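Histone-lysine N-methyltransferase, H3 lysine-9 specific SUVH6 (Arabidopsis thaliana, PDB 6A5K) methylates lysine 9 of histone H3 with S-adenosylmethionine as methyl donor, and probably reads DNA methylation through its SRA domain. Local coordinates at residues S6-K11 with S456-L461; K23-D28 with P315-G320; L217-I220 with E225-W228; K266-T271 with R363-R368; Y468-E471 with P476-M479. The protein carries 1 engineered substitution. All coordinates share one frame; numbering follows the deposited sequence.

Contact 1 of 5, residues S6-K11 with S456-L461; sequences SRNKVK and SCSPNL. With ZN (zinc ion), chain E.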
# COMPACT_ATOMS: atom_id res chain seq x y z
N SER A 6 11.99 -11.28 -9.20
CA SER A 6 10.81 -10.90 -9.98
C SER A 6 9.77 -10.16 -9.15
O SER A 6 9.24 -9.14 -9.59
CB SER A 6 10.14 -12.13 -10.60
OG SER A 6 10.85 -12.57 -11.75
N ARG A 7 9.49 -10.67 -7.96
CA ARG A 7 8.53 -10.02 -7.06
C ARG A 7 8.95 -8.59 -6.73
O ARG A 7 8.15 -7.65 -6.81
CB ARG A 7 8.36 -10.82 -5.77
CG ARG A 7 7.35 -10.22 -4.80
CD ARG A 7 5.99 -10.08 -5.46
NE ARG A 7 4.92 -9.76 -4.51
CZ ARG A 7 3.70 -9.39 -4.87
NH1 ARG A 7 3.39 -9.27 -6.16
NH2 ARG A 7 2.77 -9.12 -3.95
N ASN A 8 10.21 -8.43 -6.34
CA ASN A 8 10.73 -7.10 -6.05
C ASN A 8 10.68 -6.20 -7.29
O ASN A 8 10.32 -5.03 -7.19
CB ASN A 8 12.15 -7.17 -5.50
CG ASN A 8 12.18 -7.27 -3.98
OD1 ASN A 8 11.16 -7.57 -3.33
ND2 ASN A 8 13.35 -7.04 -3.41
N LYS A 9 11.04 -6.74 -8.45
CA LYS A 9 10.98 -5.98 -9.70
C LYS A 9 9.57 -5.46 -9.98
O LYS A 9 9.38 -4.29 -10.33
CB LYS A 9 11.46 -6.82 -10.88
CG LYS A 9 12.94 -7.14 -10.89
CD LYS A 9 13.32 -7.98 -12.11
CE LYS A 9 14.72 -8.56 -11.98
NZ LYS A 9 15.72 -7.88 -12.87
N VAL A 10 8.58 -6.33 -9.81
CA VAL A 10 7.18 -5.94 -10.03
C VAL A 10 6.76 -4.83 -9.05
O VAL A 10 6.22 -3.78 -9.46
CB VAL A 10 6.25 -7.15 -9.88
CG1 VAL A 10 4.78 -6.71 -9.80
CG2 VAL A 10 6.46 -8.13 -11.04
N LYS A 11 7.04 -5.05 -7.76
CA LYS A 11 6.61 -4.07 -6.76
C LYS A 11 7.30 -2.72 -6.97
O LYS A 11 6.65 -1.67 -6.89
CB LYS A 11 6.86 -4.60 -5.34
CG LYS A 11 5.96 -5.79 -4.98
CD LYS A 11 5.83 -5.98 -3.47
CE LYS A 11 7.14 -6.43 -2.83
NZ LYS A 11 6.94 -6.86 -1.41
N SER A 456 10.27 -6.71 7.60
CA SER A 456 10.41 -7.46 6.35
C SER A 456 11.55 -6.91 5.49
O SER A 456 11.81 -5.70 5.48
CB SER A 456 9.11 -7.43 5.55
OG SER A 456 9.26 -8.14 4.33
N CYS A 457 12.23 -7.80 4.78
CA CYS A 457 13.27 -7.41 3.84
C CYS A 457 12.65 -6.92 2.53
O CYS A 457 13.33 -6.34 1.69
CB CYS A 457 14.22 -8.57 3.58
SG CYS A 457 15.06 -9.14 5.07
N SER A 458 11.36 -7.17 2.37
CA SER A 458 10.61 -6.58 1.26
C SER A 458 9.33 -5.94 1.80
O SER A 458 8.23 -6.40 1.52
CB SER A 458 10.27 -7.64 0.20
OG SER A 458 9.74 -7.02 -0.95
N PRO A 459 9.49 -4.85 2.56
CA PRO A 459 8.39 -4.24 3.33
C PRO A 459 7.36 -3.49 2.49
O PRO A 459 7.68 -3.05 1.39
CB PRO A 459 9.13 -3.27 4.24
CG PRO A 459 10.30 -2.81 3.41
CD PRO A 459 10.73 -4.05 2.65
N ASN A 460 6.14 -3.35 3.00
CA ASN A 460 5.13 -2.54 2.32
C ASN A 460 4.91 -1.19 3.02
O ASN A 460 4.12 -0.36 2.55
CB ASN A 460 3.80 -3.30 2.19
CG ASN A 460 3.34 -3.94 3.49
OD1 ASN A 460 3.78 -3.56 4.57
ND2 ASN A 460 2.41 -4.90 3.40
N LEU A 461 5.62 -0.97 4.12
CA LEU A 461 5.59 0.31 4.83
C LEU A 461 6.98 0.91 4.94
O LEU A 461 7.98 0.20 4.87
CB LEU A 461 5.01 0.18 6.24
CG LEU A 461 3.63 -0.43 6.52
CD1 LEU A 461 3.26 -0.21 8.00
CD2 LEU A 461 2.56 0.13 5.60
ZN ZN E . 14.04 -11.24 5.69

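Contact 2 of 5, residues K23-D28 with P315-G320; sequences KILQED and PYNFDG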
# COMPACT_ATOMS: atom_id res chain seq x y z
N LYS A 23 3.99 12.75 -8.55
CA LYS A 23 4.86 13.91 -8.77
C LYS A 23 4.26 14.82 -9.86
O LYS A 23 4.30 16.05 -9.75
CB LYS A 23 6.27 13.47 -9.15
CG LYS A 23 7.21 14.63 -9.50
CD LYS A 23 7.46 15.55 -8.31
CE LYS A 23 8.06 14.80 -7.13
NZ LYS A 23 8.59 15.74 -6.10
N ILE A 24 3.71 14.22 -10.90
CA ILE A 24 3.03 14.99 -11.94
C ILE A 24 1.84 15.73 -11.32
O ILE A 24 1.61 16.93 -11.58
CB ILE A 24 2.55 14.11 -13.10
CG1 ILE A 24 3.75 13.50 -13.83
CG2 ILE A 24 1.70 14.91 -14.08
CD1 ILE A 24 3.35 12.47 -14.88
N LEU A 25 1.09 15.01 -10.49
CA LEU A 25 -0.06 15.61 -9.82
C LEU A 25 0.37 16.74 -8.88
O LEU A 25 -0.29 17.77 -8.80
CB LEU A 25 -0.85 14.54 -9.04
CG LEU A 25 -2.13 15.01 -8.34
CD1 LEU A 25 -3.16 15.47 -9.36
CD2 LEU A 25 -2.70 13.89 -7.49
N GLN A 26 1.49 16.54 -8.19
CA GLN A 26 2.02 17.56 -7.29
C GLN A 26 2.35 18.82 -8.07
O GLN A 26 2.09 19.94 -7.62
CB GLN A 26 3.26 17.05 -6.55
CG GLN A 26 3.82 18.01 -5.51
CD GLN A 26 5.19 17.57 -5.00
OE1 GLN A 26 6.05 17.17 -5.78
NE2 GLN A 26 5.39 17.65 -3.69
N GLU A 27 2.92 18.64 -9.26
CA GLU A 27 3.29 19.77 -10.09
C GLU A 27 2.06 20.50 -10.63
O GLU A 27 2.07 21.73 -10.76
CB GLU A 27 4.19 19.31 -11.24
CG GLU A 27 5.54 18.79 -10.75
CD GLU A 27 6.38 18.19 -11.86
OE1 GLU A 27 7.62 18.38 -11.84
OE2 GLU A 27 5.81 17.52 -12.75
N ASP A 28 0.99 19.76 -10.91
CA ASP A 28 -0.25 20.40 -11.32
C ASP A 28 -0.90 21.15 -10.15
O ASP A 28 -1.42 22.26 -10.32
CB ASP A 28 -1.24 19.39 -11.89
CG ASP A 28 -2.33 20.04 -12.72
OD1 ASP A 28 -1.98 20.74 -13.70
OD2 ASP A 28 -3.52 19.88 -12.38
N PRO A 315 4.41 18.37 0.56
CA PRO A 315 4.84 16.97 0.47
C PRO A 315 3.69 15.96 0.38
O PRO A 315 3.95 14.76 0.31
CB PRO A 315 5.64 16.77 1.76
CG PRO A 315 5.06 17.76 2.71
CD PRO A 315 4.71 18.96 1.88
N TYR A 316 2.45 16.44 0.39
CA TYR A 316 1.29 15.58 0.20
C TYR A 316 0.53 16.02 -1.04
O TYR A 316 0.56 17.19 -1.40
CB TYR A 316 0.35 15.63 1.42
CG TYR A 316 0.94 15.17 2.73
CD1 TYR A 316 1.09 13.81 3.01
CD2 TYR A 316 1.31 16.09 3.71
CE1 TYR A 316 1.63 13.38 4.23
CE2 TYR A 316 1.85 15.67 4.92
CZ TYR A 316 2.00 14.32 5.18
OH TYR A 316 2.53 13.91 6.38
N ASN A 317 -0.17 15.09 -1.69
CA ASN A 317 -1.15 15.49 -2.70
C ASN A 317 -2.42 15.97 -2.01
O ASN A 317 -2.59 15.78 -0.81
CB ASN A 317 -1.46 14.34 -3.66
CG ASN A 317 -0.30 14.03 -4.59
OD1 ASN A 317 0.20 12.90 -4.62
ND2 ASN A 317 0.14 15.03 -5.34
N PHE A 318 -3.32 16.57 -2.78
CA PHE A 318 -4.53 17.14 -2.19
C PHE A 318 -5.46 16.06 -1.61
O PHE A 318 -6.36 16.37 -0.83
CB PHE A 318 -5.29 17.98 -3.21
CG PHE A 318 -4.63 19.31 -3.53
CD1 PHE A 318 -3.43 19.66 -2.94
CD2 PHE A 318 -5.23 20.20 -4.40
CE1 PHE A 318 -2.82 20.87 -3.22
CE2 PHE A 318 -4.64 21.42 -4.69
CZ PHE A 318 -3.43 21.75 -4.10
N ASP A 319 -5.24 14.80 -1.99
CA ASP A 319 -6.07 13.71 -1.49
C ASP A 319 -5.50 13.07 -0.22
O ASP A 319 -6.00 12.04 0.24
CB ASP A 319 -6.29 12.66 -2.59
CG ASP A 319 -5.01 11.91 -2.98
OD1 ASP A 319 -3.91 12.24 -2.49
OD2 ASP A 319 -5.11 10.98 -3.80
N GLY A 320 -4.46 13.68 0.35
CA GLY A 320 -3.92 13.23 1.62
C GLY A 320 -2.76 12.24 1.53
O GLY A 320 -2.08 12.00 2.52

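Contact 3 of 5, residues L217-I220 with E225-W228; sequences LRRI and ELSW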
# COMPACT_ATOMS: atom_id res chain seq x y z
N LEU A 217 -16.70 -19.22 -16.06
CA LEU A 217 -15.35 -19.63 -15.71
C LEU A 217 -15.32 -20.21 -14.30
O LEU A 217 -16.11 -19.82 -13.44
CB LEU A 217 -14.38 -18.45 -15.80
CG LEU A 217 -14.15 -17.77 -17.15
CD1 LEU A 217 -15.27 -16.79 -17.47
CD2 LEU A 217 -12.79 -17.09 -17.21
N ARG A 218 -14.42 -21.16 -14.07
CA ARG A 218 -14.26 -21.75 -12.75
C ARG A 218 -12.79 -21.71 -12.34
O ARG A 218 -11.89 -22.05 -13.11
CB ARG A 218 -14.78 -23.20 -12.73
CG ARG A 218 -14.72 -23.84 -11.35
CD ARG A 218 -15.20 -25.29 -11.38
NE ARG A 218 -16.57 -25.41 -11.87
CZ ARG A 218 -17.65 -25.39 -11.10
NH1 ARG A 218 -17.53 -25.25 -9.78
NH2 ARG A 218 -18.86 -25.51 -11.63
N ARG A 219 -12.56 -21.28 -11.10
CA ARG A 219 -11.22 -21.10 -10.59
C ARG A 219 -10.47 -22.42 -10.47
O ARG A 219 -11.01 -23.41 -9.99
CB ARG A 219 -11.27 -20.40 -9.23
CG ARG A 219 -9.98 -19.71 -8.83
CD ARG A 219 -10.23 -18.79 -7.65
NE ARG A 219 -9.08 -17.96 -7.33
CZ ARG A 219 -8.31 -18.12 -6.26
NH1 ARG A 219 -8.56 -19.09 -5.39
NH2 ARG A 219 -7.29 -17.30 -6.05
N ILE A 220 -9.23 -22.44 -10.93
CA ILE A 220 -8.40 -23.63 -10.85
C ILE A 220 -8.02 -23.91 -9.39
O ILE A 220 -7.51 -23.04 -8.71
CB ILE A 220 -7.12 -23.48 -11.71
CG1 ILE A 220 -7.50 -23.43 -13.19
CG2 ILE A 220 -6.14 -24.61 -11.43
CD1 ILE A 220 -6.37 -22.98 -14.08
N GLU A 225 -6.50 -18.34 -1.38
CA GLU A 225 -7.90 -17.93 -1.32
C GLU A 225 -8.11 -16.54 -1.93
O GLU A 225 -7.25 -15.67 -1.82
CB GLU A 225 -8.40 -17.94 0.12
CG GLU A 225 -9.91 -17.74 0.25
CD GLU A 225 -10.71 -18.74 -0.57
OE1 GLU A 225 -10.98 -19.85 -0.05
OE2 GLU A 225 -11.08 -18.43 -1.73
N LEU A 226 -9.25 -16.36 -2.58
CA LEU A 226 -9.67 -15.05 -3.06
C LEU A 226 -9.68 -14.06 -1.90
O LEU A 226 -10.14 -14.39 -0.81
CB LEU A 226 -11.06 -15.14 -3.71
CG LEU A 226 -11.15 -16.06 -4.93
CD1 LEU A 226 -12.57 -16.56 -5.12
CD2 LEU A 226 -10.67 -15.32 -6.19
N SER A 227 -9.19 -12.85 -2.13
CA SER A 227 -9.13 -11.87 -1.05
C SER A 227 -10.54 -11.44 -0.63
O SER A 227 -10.76 -11.13 0.54
CB SER A 227 -8.27 -10.66 -1.43
OG SER A 227 -8.82 -9.91 -2.50
N TRP A 228 -11.49 -11.45 -1.55
CA TRP A 228 -12.84 -11.02 -1.18
C TRP A 228 -13.50 -12.07 -0.28
O TRP A 228 -14.33 -11.74 0.57
CB TRP A 228 -13.71 -10.71 -2.42
CG TRP A 228 -14.11 -11.87 -3.31
CD1 TRP A 228 -13.53 -12.23 -4.49
CD2 TRP A 228 -15.21 -12.77 -3.11
NE1 TRP A 228 -14.19 -13.32 -5.03
CE2 TRP A 228 -15.22 -13.67 -4.20
CE3 TRP A 228 -16.18 -12.92 -2.11
CZ2 TRP A 228 -16.16 -14.70 -4.31
CZ3 TRP A 228 -17.11 -13.94 -2.23
CH2 TRP A 228 -17.09 -14.81 -3.32

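Contact 4 of 5, residues K266-T271 with R363-R368; sequences KPPLFT and RGWGVR. With SAM (S-adenosylmethionine), chain F.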
# COMPACT_ATOMS: atom_id res chain seq x y z
N LYS A 266 -2.93 -15.38 23.93
CA LYS A 266 -3.64 -14.10 23.93
C LYS A 266 -2.60 -13.00 23.78
O LYS A 266 -1.41 -13.26 23.97
CB LYS A 266 -4.46 -13.93 25.22
CG LYS A 266 -5.88 -14.47 25.12
CD LYS A 266 -5.89 -15.98 24.95
CE LYS A 266 -7.30 -16.53 24.85
NZ LYS A 266 -7.29 -18.02 24.75
N PRO A 267 -3.03 -11.78 23.40
CA PRO A 267 -2.04 -10.71 23.17
C PRO A 267 -1.20 -10.41 24.41
O PRO A 267 -1.69 -10.56 25.53
CB PRO A 267 -2.91 -9.50 22.81
CG PRO A 267 -4.18 -10.09 22.29
CD PRO A 267 -4.40 -11.35 23.06
N PRO A 268 0.06 -10.00 24.20
CA PRO A 268 0.98 -9.78 25.32
C PRO A 268 0.58 -8.59 26.18
O PRO A 268 -0.17 -7.71 25.77
CB PRO A 268 2.32 -9.51 24.62
CG PRO A 268 1.95 -8.99 23.28
CD PRO A 268 0.70 -9.73 22.90
N LEU A 269 1.11 -8.60 27.40
CA LEU A 269 0.77 -7.59 28.39
C LEU A 269 1.55 -6.31 28.13
O LEU A 269 2.76 -6.35 27.94
CB LEU A 269 1.07 -8.14 29.79
CG LEU A 269 0.85 -7.26 31.01
CD1 LEU A 269 -0.63 -6.98 31.18
CD2 LEU A 269 1.41 -7.95 32.24
N PHE A 270 0.83 -5.19 28.11
CA PHE A 270 1.43 -3.86 28.00
C PHE A 270 0.36 -2.80 28.22
O PHE A 270 -0.83 -3.09 28.14
CB PHE A 270 2.12 -3.65 26.63
CG PHE A 270 1.16 -3.46 25.49
CD1 PHE A 270 0.49 -4.54 24.93
CD2 PHE A 270 0.92 -2.19 24.98
CE1 PHE A 270 -0.40 -4.36 23.89
CE2 PHE A 270 0.03 -2.01 23.93
CZ PHE A 270 -0.62 -3.09 23.38
N THR A 271 0.78 -1.57 28.49
CA THR A 271 -0.16 -0.47 28.66
C THR A 271 -0.33 0.30 27.35
O THR A 271 0.62 0.89 26.83
CB THR A 271 0.30 0.50 29.76
OG1 THR A 271 0.50 -0.23 30.98
CG2 THR A 271 -0.74 1.60 30.00
N ARG A 363 6.64 -15.36 13.65
CA ARG A 363 7.10 -14.04 14.07
C ARG A 363 6.21 -13.42 15.15
O ARG A 363 6.15 -12.19 15.27
CB ARG A 363 7.18 -13.10 12.86
CG ARG A 363 8.28 -13.48 11.88
CD ARG A 363 8.21 -12.66 10.58
NE ARG A 363 6.85 -12.58 10.05
CZ ARG A 363 6.18 -13.59 9.51
NH1 ARG A 363 6.76 -14.77 9.40
NH2 ARG A 363 4.94 -13.41 9.08
N GLY A 364 5.54 -14.26 15.94
CA GLY A 364 4.65 -13.78 16.98
C GLY A 364 3.48 -12.98 16.44
O GLY A 364 2.88 -13.33 15.43
N TRP A 365 3.15 -11.89 17.13
CA TRP A 365 2.05 -11.04 16.71
C TRP A 365 2.52 -10.02 15.67
O TRP A 365 3.64 -9.52 15.74
CB TRP A 365 1.44 -10.31 17.91
CG TRP A 365 0.81 -11.25 18.90
CD1 TRP A 365 1.43 -11.92 19.91
CD2 TRP A 365 -0.57 -11.64 18.94
NE1 TRP A 365 0.51 -12.70 20.59
CE2 TRP A 365 -0.71 -12.55 20.01
CE3 TRP A 365 -1.69 -11.32 18.17
CZ2 TRP A 365 -1.94 -13.12 20.34
CZ3 TRP A 365 -2.91 -11.89 18.50
CH2 TRP A 365 -3.02 -12.79 19.58
N GLY A 366 1.66 -9.75 14.69
CA GLY A 366 1.89 -8.73 13.69
C GLY A 366 0.66 -7.86 13.48
O GLY A 366 -0.33 -8.00 14.20
N VAL A 367 0.72 -6.97 12.49
CA VAL A 367 -0.35 -6.00 12.24
C VAL A 367 -0.88 -6.13 10.82
O VAL A 367 -0.10 -6.27 9.88
CB VAL A 367 0.14 -4.54 12.45
CG1 VAL A 367 -0.98 -3.55 12.13
CG2 VAL A 367 0.64 -4.34 13.88
N ARG A 368 -2.20 -6.11 10.66
CA ARG A 368 -2.79 -6.02 9.32
C ARG A 368 -4.00 -5.10 9.34
O ARG A 368 -4.46 -4.66 10.40
CB ARG A 368 -3.18 -7.41 8.80
CG ARG A 368 -4.28 -8.10 9.63
CD ARG A 368 -4.48 -9.56 9.20
NE ARG A 368 -5.41 -10.26 10.09
CZ ARG A 368 -5.48 -11.59 10.19
NH1 ARG A 368 -4.67 -12.35 9.46
NH2 ARG A 368 -6.35 -12.14 11.02
N SAM F . 6.18 -10.00 16.75
CA SAM F . 6.20 -9.06 17.89
C SAM F . 5.27 -9.46 19.03
O SAM F . 5.08 -8.70 19.99
OXT SAM F . 4.68 -10.55 19.02
CB SAM F . 5.85 -7.64 17.42
CG SAM F . 7.05 -6.97 16.76
SD SAM F . 8.30 -6.68 18.03
CE SAM F . 8.50 -4.92 17.81
C5' SAM F . 9.85 -7.21 17.29
C4' SAM F . 10.07 -8.69 17.49
O4' SAM F . 9.23 -9.43 16.60
C3' SAM F . 11.50 -9.09 17.17
O3' SAM F . 12.32 -9.00 18.31
C2' SAM F . 11.32 -10.52 16.73
O2' SAM F . 11.19 -11.32 17.88
C1' SAM F . 9.97 -10.50 16.05
N9 SAM F . 10.14 -10.27 14.60
C8 SAM F . 9.72 -9.18 13.87
N7 SAM F . 10.09 -9.36 12.57
C5 SAM F . 10.75 -10.54 12.47
C6 SAM F . 11.33 -11.21 11.40
N6 SAM F . 11.31 -10.70 10.17
N1 SAM F . 11.96 -12.42 11.62
C2 SAM F . 11.99 -12.97 12.89
N3 SAM F . 11.40 -12.30 13.94
C4 SAM F . 10.78 -11.12 13.74

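Contact 5 of 5, residues Y468-E471 with P476-M479; sequences YDHE and PHVM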
# COMPACT_ATOMS: atom_id res chain seq x y z
N TYR A 468 5.26 18.66 13.74
CA TYR A 468 4.13 19.59 13.67
C TYR A 468 3.83 20.33 14.98
O TYR A 468 3.55 21.53 14.95
CB TYR A 468 2.86 18.87 13.18
CG TYR A 468 2.27 17.85 14.13
CD1 TYR A 468 1.21 18.19 14.97
CD2 TYR A 468 2.75 16.55 14.18
CE1 TYR A 468 0.66 17.26 15.84
CE2 TYR A 468 2.20 15.61 15.04
CZ TYR A 468 1.16 15.98 15.87
OH TYR A 468 0.61 15.06 16.73
N ASP A 469 3.89 19.64 16.12
CA ASP A 469 3.58 20.30 17.39
C ASP A 469 4.83 20.87 18.06
O ASP A 469 4.75 21.44 19.15
CB ASP A 469 2.86 19.35 18.34
CG ASP A 469 3.65 18.10 18.63
OD1 ASP A 469 4.54 17.74 17.83
OD2 ASP A 469 3.38 17.45 19.67
N HIS A 470 5.98 20.69 17.41
CA HIS A 470 7.24 21.28 17.85
C HIS A 470 8.24 21.18 16.70
O HIS A 470 7.96 20.53 15.69
CB HIS A 470 7.78 20.58 19.11
CG HIS A 470 8.13 19.13 18.90
ND1 HIS A 470 9.26 18.73 18.22
CD2 HIS A 470 7.50 18.00 19.30
CE1 HIS A 470 9.30 17.41 18.20
NE2 HIS A 470 8.25 16.94 18.85
N GLU A 471 9.40 21.81 16.84
CA GLU A 471 10.42 21.79 15.80
C GLU A 471 11.71 21.10 16.25
O GLU A 471 12.78 21.34 15.70
CB GLU A 471 10.73 23.21 15.33
CG GLU A 471 9.55 23.93 14.73
CD GLU A 471 9.82 25.41 14.52
OE1 GLU A 471 10.98 25.83 14.68
OE2 GLU A 471 8.86 26.15 14.19
N PRO A 476 11.66 13.72 16.11
CA PRO A 476 10.48 13.81 15.25
C PRO A 476 9.50 12.69 15.56
O PRO A 476 9.88 11.67 16.15
CB PRO A 476 11.06 13.66 13.85
CG PRO A 476 12.27 12.80 14.05
CD PRO A 476 12.85 13.26 15.37
N HIS A 477 8.24 12.89 15.18
CA HIS A 477 7.26 11.81 15.19
C HIS A 477 7.65 10.78 14.15
O HIS A 477 8.04 11.13 13.04
CB HIS A 477 5.85 12.35 14.91
CG HIS A 477 5.34 13.28 15.95
ND1 HIS A 477 4.68 12.85 17.08
CD2 HIS A 477 5.39 14.63 16.04
CE1 HIS A 477 4.35 13.89 17.82
NE2 HIS A 477 4.77 14.98 17.21
N VAL A 478 7.55 9.50 14.51
CA VAL A 478 7.82 8.43 13.54
C VAL A 478 6.49 7.94 12.98
O VAL A 478 5.71 7.30 13.68
CB VAL A 478 8.63 7.29 14.19
CG1 VAL A 478 8.74 6.09 13.24
CG2 VAL A 478 10.02 7.80 14.59
N MSE A 479 6.23 8.28 11.72
CA MSE A 479 4.94 7.99 11.10
C MSE A 479 5.11 6.97 9.98
O MSE A 479 5.93 7.17 9.09
CB MSE A 479 4.32 9.27 10.53
CG MSE A 479 4.29 10.44 11.52
SE MSE A 479 3.20 9.97 13.06
CE MSE A 479 2.54 11.75 13.55

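Contact 1 of 5, residues S6-K11 with S456-L461
N8 and K11, three residues apart on the same side of helix 5-29, close on a single hydroxyl, that of S458. The serine sits in the loop after strand 454-455, directly after the SET domain's NHSC motif, whose C457 ligates zinc. S458 CA approaches N8 CA to 7.3 Å, so polar side-chain ends do the joining. S458 carries OG anti to its own backbone N (chi1 -171°), which sends the hydroxyl out of the loop to the helix. There S458 OG donates to N8 OD1 at 2.8 Å; it arrives at 144° to the amide C=O, somewhat tilted from the carbonyl plane. K11 comes in from the other end of the helical turn. Its chain bends at chi3 (-68°), and K11 NZ donates to S458 OG at 2.8 Å, so the hydroxyl passes one bond on and receives another. K11 NZ also makes a weak bond of 3.2 Å to S458 O. The one ammonium group thus reaches two oxygens of the same serine, the hydroxyl firmly and the backbone O weakly. Inside the loop, S456 OG accepts from S458 N, an ST turn that steadies the serine's backbone. R7 turns to a different part of the protein and forms a salt bridge with D76. C515, C517 and C522 complete the zinc site with C457, whose SG lies 2.4 Å from the zinc ion.

Contact 2 of 5, residues K23-D28 with P315-G320
The helix segment 23-28 meets an irregular run that ends in a type I beta turn from N317 to G320, and the backbones come nearest at Q26 and N317, whose CA atoms are 5.9 Å apart. N317 lays its amide against the helix. L25 holds CG anti to its backbone N (chi1 -177°) and brings CD2 to 3.7 Å from N317 ND2, the methyl resting against the amide. N317 ND2 also stands 3.5 Å from Q26 N, but both are donors, so this is packing and no bond. What fixes the amide is E29, whose OE1 accepts from ND2, with R22 NH1 donating to OD1. Q26 is extended and lies by P315, its NE2 4.3 Å from P315 CA. NE2 is spent on I314 O, while Q26 OE1 takes K23 NZ at 2.9 Å in its carbonyl plane, so both ends of that buried amide are satisfied. In the wider fold, I24, on a side of helix 5-29 turned from the loop, packs on I44 and E47 of helix 44-54, and P315 and Y316 lean on I329 of strand 328-330, tying the N-terminal helix to the pre-SET region.

Contact 3 of 5, residues L217-I220 with E225-W228
R219 reaches across to L226, and its chain can be followed outward from the last residue of strand 211-219. CB points at the 225-228 segment, and CG lies anti to the backbone N (chi1 -159°), which starts the chain out straight; it stays extended as far as NE. The first atom to touch is R219 CD, 3.8 Å from L226 CD2. One step on, R219 NE has L226 CD2 at 3.3 Å, while the N-H is spent on the carbonyl oxygen of D193. R219 CZ lies beneath the branch point, 3.8 Å from L226 CG, which sits over the centre of one guanidinium face. The two side chains slide past each other in opposite directions, so CD2 lies over the NE side and CG over the middle of that face. At the tip, R219 NH2 is hydrogen-bonded to P224 O. R219 NH1 ends 4.5 Å from E225 OE2, which lies well out of the guanidinium plane; only the opposite charges count there. E225 OE2 instead accepts from L226 N at 2.9 Å, just where L226 holds the N-cap position of helix 227-234. Y196 of strand 190-205 touches both R219 and L226. An arginine roofed by an aliphatic side chain and tied to main-chain carbonyls here joins the outgoing strand of the SRA domain's curved sheet to the start of the following helix.

Contact 4 of 5, residues K266-T271 with R363-R368
P267 and P268 pack over one face of W365, the tryptophan of the glycine-tryptophan-glycine motif with which SET domains hold S-adenosylmethionine. The indole takes its place through CG anti to the carbonyl carbon (chi1 -64°), with the ring turned broadside to the proline run. P268 puts CD above the five-membered ring of W365, 4.0 Å from its centroid and 23° off the normal, a CH-pi contact. P267 covers the six-membered end with CG 4.0 Å from W365 CH2, and the backbone before it comes closer still, K266 C being 3.5 Å from W365 CZ2. Both prolines cross the indole obliquely. Burial has a price: W365 NE1, which has P268 CD 3.8 Å away, finds no polar partner anywhere in the model. From strands beside it, A258 and I357 add to the packing of the same tryptophan. R363 keeps its chain extended at chi2 (172°), which carries R363 CD to 3.5 Å from SAM C6 on the adenine; the bend at chi3 then turns the guanidinium toward E491, with which NH2 makes a salt bridge. W365 grips the methionine part of the cofactor through its backbone, and the SAM carboxylate lies at the indole's edge, near the ring plane. The pre-SET loop thus backs the residue that holds the ligand: W365 O accepts from SAM N, and W365 N donates to SAM OXT at 2.8 Å.

Contact 5 of 5, residues Y468-E471 with P476-M479
H477 meets Y468 over one ring face and D469 at its edge, and the tight part of this contact is built round its imidazole. Segment 468-471 lies in the connection between antiparallel strands 461-467 and 477-482, a hairpin of the SET domain, and 476-479 opens the second strand, from which the histidine points into the loop. Y468 lays the CE2 side of its ring over the imidazole: an offset stack with centroids of the Y468 and H477 rings 4.7 Å apart and planes at 27°, in which Y468 CE2 comes to 3.4 Å from H477 NE2. The side chains themselves cross at about a right angle. The CG of D469 is tucked between the backbone N and the carbonyl carbon (chi1 58°), and that puts D469 OD1 2.8 Å from H477 NE2, the N-H...O angle being 168°. The oxygen lies in the ring plane, although the bond meets the carboxylate from above its own plane. Beyond this core the packing slackens. H470 is nearly parallel to H477 but slid off it, with centroids 5.8 Å apart and hardly any overlap, and its ND1 is hydrogen-bonded to D472 N. M479, present as selenomethionine, meets Y468 through a single methyl, M479 CE to Y468 CE2 4.2 Å. E471, on the exposed side, takes no part in the packing, and its OE2 is hydrogen-bonded to K288 N. E381 OE2 is hydrogen-bonded to H477 ND1, so each nitrogen of this buried ring meets a carboxylate; that environment would probably stabilise a positively charged imidazole and hold its rotation fixed.

How the contacts relate
Contacts 1 and 2 use the same helix, 5-29, at two points whose nearest atoms are about 13 Å apart: the N-terminal part meets the SET loop beside one zinc ion, the C-terminal part meets the pre-SET region. Contact 4 supplies part of the S-adenosylmethionine pocket, and the S458 side chain of contact 1 is about 10 Å from that ligand. Contact 5 approaches contact 2 to about 6 Å between nearest atoms, and its Y468 side chain lies about 9 Å from a zinc ion. Contact 3, in the SRA part, is remote from contact 5, with centres 44 Å apart on opposite sides of the chain's centre.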